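Local coordinates for ABC transporter periplasmic peptide-binding protein (Pseudoalteromonas, PDB 4QFL) that binds dipeptides in the periplasm, here Ala-Phe, and probably delivers them to an ABC transporter for uptake, at residues 153-158 against 163-168. Sequence-based numbering, arbitrary orientation.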
ATOM      1  N   ARG A 153     -14.485   6.278  18.723  1.00 23.16           N
ATOM      2  CA  ARG A 153     -15.811   6.519  19.299  1.00 25.44           C
ATOM      3  C   ARG A 153     -16.362   7.868  18.847  1.00 28.14           C
ATOM      4  O   ARG A 153     -17.493   7.973  18.368  1.00 27.93           O
ATOM      5  CB  ARG A 153     -15.769   6.454  20.835  1.00 27.22           C
ATOM      6  CG  ARG A 153     -17.148   6.406  21.524  1.00 32.32           C
ATOM      7  CD  ARG A 153     -17.029   6.624  23.036  1.00 32.98           C
ATOM      8  NE  ARG A 153     -16.925   8.047  23.370  1.00 38.19           N
ATOM      9  CZ  ARG A 153     -16.309   8.530  24.446  1.00 35.29           C
ATOM     10  NH1 ARG A 153     -15.728   7.708  25.306  1.00 35.28           N
ATOM     11  NH2 ARG A 153     -16.266   9.840  24.655  1.00 35.04           N
ATOM     12  N   LYS A 154     -15.558   8.907  19.012  1.00 22.96           N
ATOM     13  CA  LYS A 154     -15.924  10.211  18.519  1.00 22.81           C
ATOM     14  C   LYS A 154     -14.666  11.053  18.432  1.00 23.44           C
ATOM     15  O   LYS A 154     -13.601  10.639  18.878  1.00 23.22           O
ATOM     16  CB  LYS A 154     -16.991  10.867  19.412  1.00 24.38           C
ATOM     17  CG  LYS A 154     -16.611  11.050  20.873  1.00 26.70           C
ATOM     18  CD  LYS A 154     -17.739  11.746  21.644  1.00 31.20           C
ATOM     19  CE  LYS A 154     -17.319  12.130  23.072  1.00 36.99           C
ATOM     20  NZ  LYS A 154     -18.378  12.884  23.832  1.00 34.93           N
ATOM     21  N   ILE A 155     -14.789  12.218  17.812  1.00 26.13           N
ATOM     22  CA  ILE A 155     -13.737  13.212  17.820  1.00 23.53           C
ATOM     23  C   ILE A 155     -14.356  14.475  18.390  1.00 23.47           C
ATOM     24  O   ILE A 155     -15.273  15.048  17.794  1.00 24.18           O
ATOM     25  CB  ILE A 155     -13.229  13.517  16.402  1.00 22.40           C
ATOM     26  CG1 ILE A 155     -12.927  12.222  15.654  1.00 22.59           C
ATOM     27  CG2 ILE A 155     -12.007  14.442  16.455  1.00 21.28           C
ATOM     28  CD1 ILE A 155     -12.504  12.432  14.219  1.00 18.62           C
ATOM     29  N   VAL A 156     -13.880  14.888  19.555  1.00 23.01           N
ATOM     30  CA  VAL A 156     -14.390  16.101  20.185  1.00 24.29           C
ATOM     31  C   VAL A 156     -13.801  17.321  19.509  1.00 23.10           C
ATOM     32  O   VAL A 156     -12.628  17.332  19.138  1.00 22.80           O
ATOM     33  CB  VAL A 156     -14.036  16.168  21.688  1.00 23.91           C
ATOM     34  CG1 VAL A 156     -14.402  17.532  22.264  1.00 22.80           C
ATOM     35  CG2 VAL A 156     -14.712  15.037  22.465  1.00 29.06           C
ATOM     36  N   ARG A 157     -14.628  18.347  19.354  1.00 22.96           N
ATOM     37  CA  ARG A 157     -14.157  19.635  18.896  1.00 22.95           C
ATOM     38  C   ARG A 157     -13.815  20.486  20.098  1.00 25.44           C
ATOM     39  O   ARG A 157     -14.674  21.206  20.613  1.00 28.59           O
ATOM     40  CB  ARG A 157     -15.236  20.335  18.092  1.00 23.87           C
ATOM     41  CG  ARG A 157     -14.753  21.604  17.430  1.00 25.45           C
ATOM     42  CD  ARG A 157     -15.911  22.384  16.856  1.00 23.29           C
ATOM     43  NE  ARG A 157     -15.479  23.168  15.715  1.00 25.89           N
ATOM     44  CZ  ARG A 157     -14.834  24.322  15.817  1.00 28.51           C
ATOM     45  NH1 ARG A 157     -14.568  24.828  17.016  1.00 27.09           N
ATOM     46  NH2 ARG A 157     -14.465  24.975  14.722  1.00 28.64           N
ATOM     47  N   VAL A 158     -12.574  20.414  20.560  1.00 22.17           N
ATOM     48  CA  VAL A 158     -12.230  21.168  21.751  1.00 25.04           C
ATOM     49  C   VAL A 158     -12.079  22.643  21.415  1.00 25.21           C
ATOM     50  O   VAL A 158     -12.404  23.498  22.223  1.00 26.98           O
ATOM     51  CB  VAL A 158     -10.981  20.622  22.463  1.00 26.96           C
ATOM     52  CG1 VAL A 158     -10.659  19.230  21.973  1.00 27.38           C
ATOM     53  CG2 VAL A 158      -9.814  21.541  22.247  1.00 29.76           C
ATOM     54  N   VAL A 163      -8.547  19.123  18.350  1.00 21.84           N
ATOM     55  CA  VAL A 163      -9.555  18.085  18.455  1.00 22.03           C
ATOM     56  C   VAL A 163      -9.016  16.985  19.330  1.00 19.42           C
ATOM     57  O   VAL A 163      -7.813  16.886  19.534  1.00 22.32           O
ATOM     58  CB  VAL A 163      -9.930  17.495  17.074  1.00 20.84           C
ATOM     59  CG1 VAL A 163     -10.470  18.582  16.159  1.00 20.29           C
ATOM     60  CG2 VAL A 163      -8.724  16.796  16.442  1.00 21.60           C
ATOM     61  N   ARG A 164      -9.907  16.153  19.848  1.00 20.29           N
ATOM     62  CA  ARG A 164      -9.492  15.000  20.626  1.00 23.82           C
ATOM     63  C   ARG A 164     -10.232  13.747  20.152  1.00 21.80           C
ATOM     64  O   ARG A 164     -11.458  13.696  20.192  1.00 22.74           O
ATOM     65  CB  ARG A 164      -9.729  15.260  22.117  1.00 23.72           C
ATOM     66  CG  ARG A 164      -9.447  14.080  23.009  1.00 22.25           C
ATOM     67  CD  ARG A 164      -9.828  14.367  24.455  1.00 27.29           C
ATOM     68  NE  ARG A 164     -11.268  14.570  24.623  1.00 29.46           N
ATOM     69  CZ  ARG A 164     -11.820  15.702  25.053  1.00 29.93           C
ATOM     70  NH1 ARG A 164     -11.049  16.735  25.363  1.00 31.01           N
ATOM     71  NH2 ARG A 164     -13.140  15.798  25.176  1.00 28.96           N
ATOM     72  N   PHE A 165      -9.482  12.762  19.666  1.00 21.96           N
ATOM     73  CA  PHE A 165     -10.043  11.465  19.291  1.00 21.50           C
ATOM     74  C   PHE A 165     -10.291  10.621  20.549  1.00 24.17           C
ATOM     75  O   PHE A 165      -9.404  10.477  21.392  1.00 24.41           O
ATOM     76  CB  PHE A 165      -9.089  10.695  18.357  1.00 22.28           C
ATOM     77  CG  PHE A 165      -8.993  11.248  16.953  1.00 17.76           C
ATOM     78  CD1 PHE A 165      -8.371  12.466  16.699  1.00 20.91           C
ATOM     79  CD2 PHE A 165      -9.484  10.517  15.876  1.00 20.00           C
ATOM     80  CE1 PHE A 165      -8.268  12.965  15.398  1.00 20.59           C
ATOM     81  CE2 PHE A 165      -9.378  11.002  14.575  1.00 21.03           C
ATOM     82  CZ  PHE A 165      -8.771  12.231  14.336  1.00 22.00           C
ATOM     83  N   GLU A 166     -11.491  10.058  20.668  1.00 25.53           N
ATOM     84  CA  GLU A 166     -11.800   9.140  21.760  1.00 25.64           C
ATOM     85  C   GLU A 166     -11.894   7.712  21.221  1.00 23.95           C
ATOM     86  O   GLU A 166     -12.728   7.418  20.364  1.00 23.37           O
ATOM     87  CB  GLU A 166     -13.115   9.529  22.434  1.00 22.86           C
ATOM     88  CG  GLU A 166     -13.186  10.980  22.858  1.00 28.27           C
ATOM     89  CD  GLU A 166     -12.386  11.255  24.117  1.00 30.42           C
ATOM     90  OE1 GLU A 166     -11.730  10.319  24.623  1.00 31.95           O
ATOM     91  OE2 GLU A 166     -12.416  12.407  24.605  1.00 32.69           O
ATOM     92  N   LEU A 167     -11.036   6.830  21.724  1.00 24.70           N
ATOM     93  CA  LEU A 167     -11.011   5.440  21.274  1.00 26.17           C
ATOM     94  C   LEU A 167     -11.736   4.498  22.240  1.00 27.76           C
ATOM     95  O   LEU A 167     -11.804   4.753  23.448  1.00 24.42           O
ATOM     96  CB  LEU A 167      -9.567   4.970  21.090  1.00 25.91           C
ATOM     97  CG  LEU A 167      -8.660   5.941  20.332  1.00 26.20           C
ATOM     98  CD1 LEU A 167      -7.270   5.353  20.157  1.00 23.22           C
ATOM     99  CD2 LEU A 167      -9.269   6.322  18.989  1.00 24.28           C
ATOM    100  N   PHE A 168     -12.278   3.410  21.700  1.00 23.92           N
ATOM    101  CA  PHE A 168     -12.948   2.415  22.520  1.00 26.42           C
ATOM    102  C   PHE A 168     -11.915   1.639  23.315  1.00 29.25           C
ATOM    103  O   PHE A 168     -12.197   1.145  24.410  1.00 29.51           O
ATOM    104  CB  PHE A 168     -13.758   1.455  21.655  1.00 24.64           C
ATOM    105  CG  PHE A 168     -15.016   2.056  21.110  1.00 25.19           C
ATOM    106  CD1 PHE A 168     -15.983   2.549  21.963  1.00 30.34           C
ATOM    107  CD2 PHE A 168     -15.232   2.135  19.747  1.00 27.63           C
ATOM    108  CE1 PHE A 168     -17.149   3.113  21.465  1.00 32.75           C
ATOM    109  CE2 PHE A 168     -16.394   2.698  19.237  1.00 29.78           C
ATOM    110  CZ  PHE A 168     -17.354   3.192  20.095  1.00 28.10           C
TER
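The backbone carbonyl oxygen of E166 (O) accepts two backbone N-H groups: R153 N at 2.7 Å, almost in line with the C=O, and K154 N in a weak bond at 3.5 Å. Two residues facing one define a classic beta bulge in this antiparallel hairpin. Next to it the K154-E166 and V156-R164 pairs keep antiparallel hydrogen bonding, E166 N to K154 O being nearly straight (175°). With CG anti to the backbone N (chi1 -168°) and a bend at chi3, the R153 guanidinium comes to lie with one face over E166 CB and CG. R153 CB meanwhile sits 3.9 Å from the F168 ring centroid, a CH-pi contact over the face. V156 CB lies over one face of the R164 guanidinium, 3.6 Å from R164 NH2. I155 lays CG1 over one face of the F165 ring, 4.1 Å from its centroid, while I155 CD1 reaches F165 CE2 at 3.5 Å. Replacing F165 with alanine would probably leave I155 CG1 and CD1 without their aromatic platform and open a gap beside M178. The I155 side packs on I119 and F122 of helix 115-126; strand 162-167 lies between strands 90-95 and 152-159, the latter ending this four-stranded sheet.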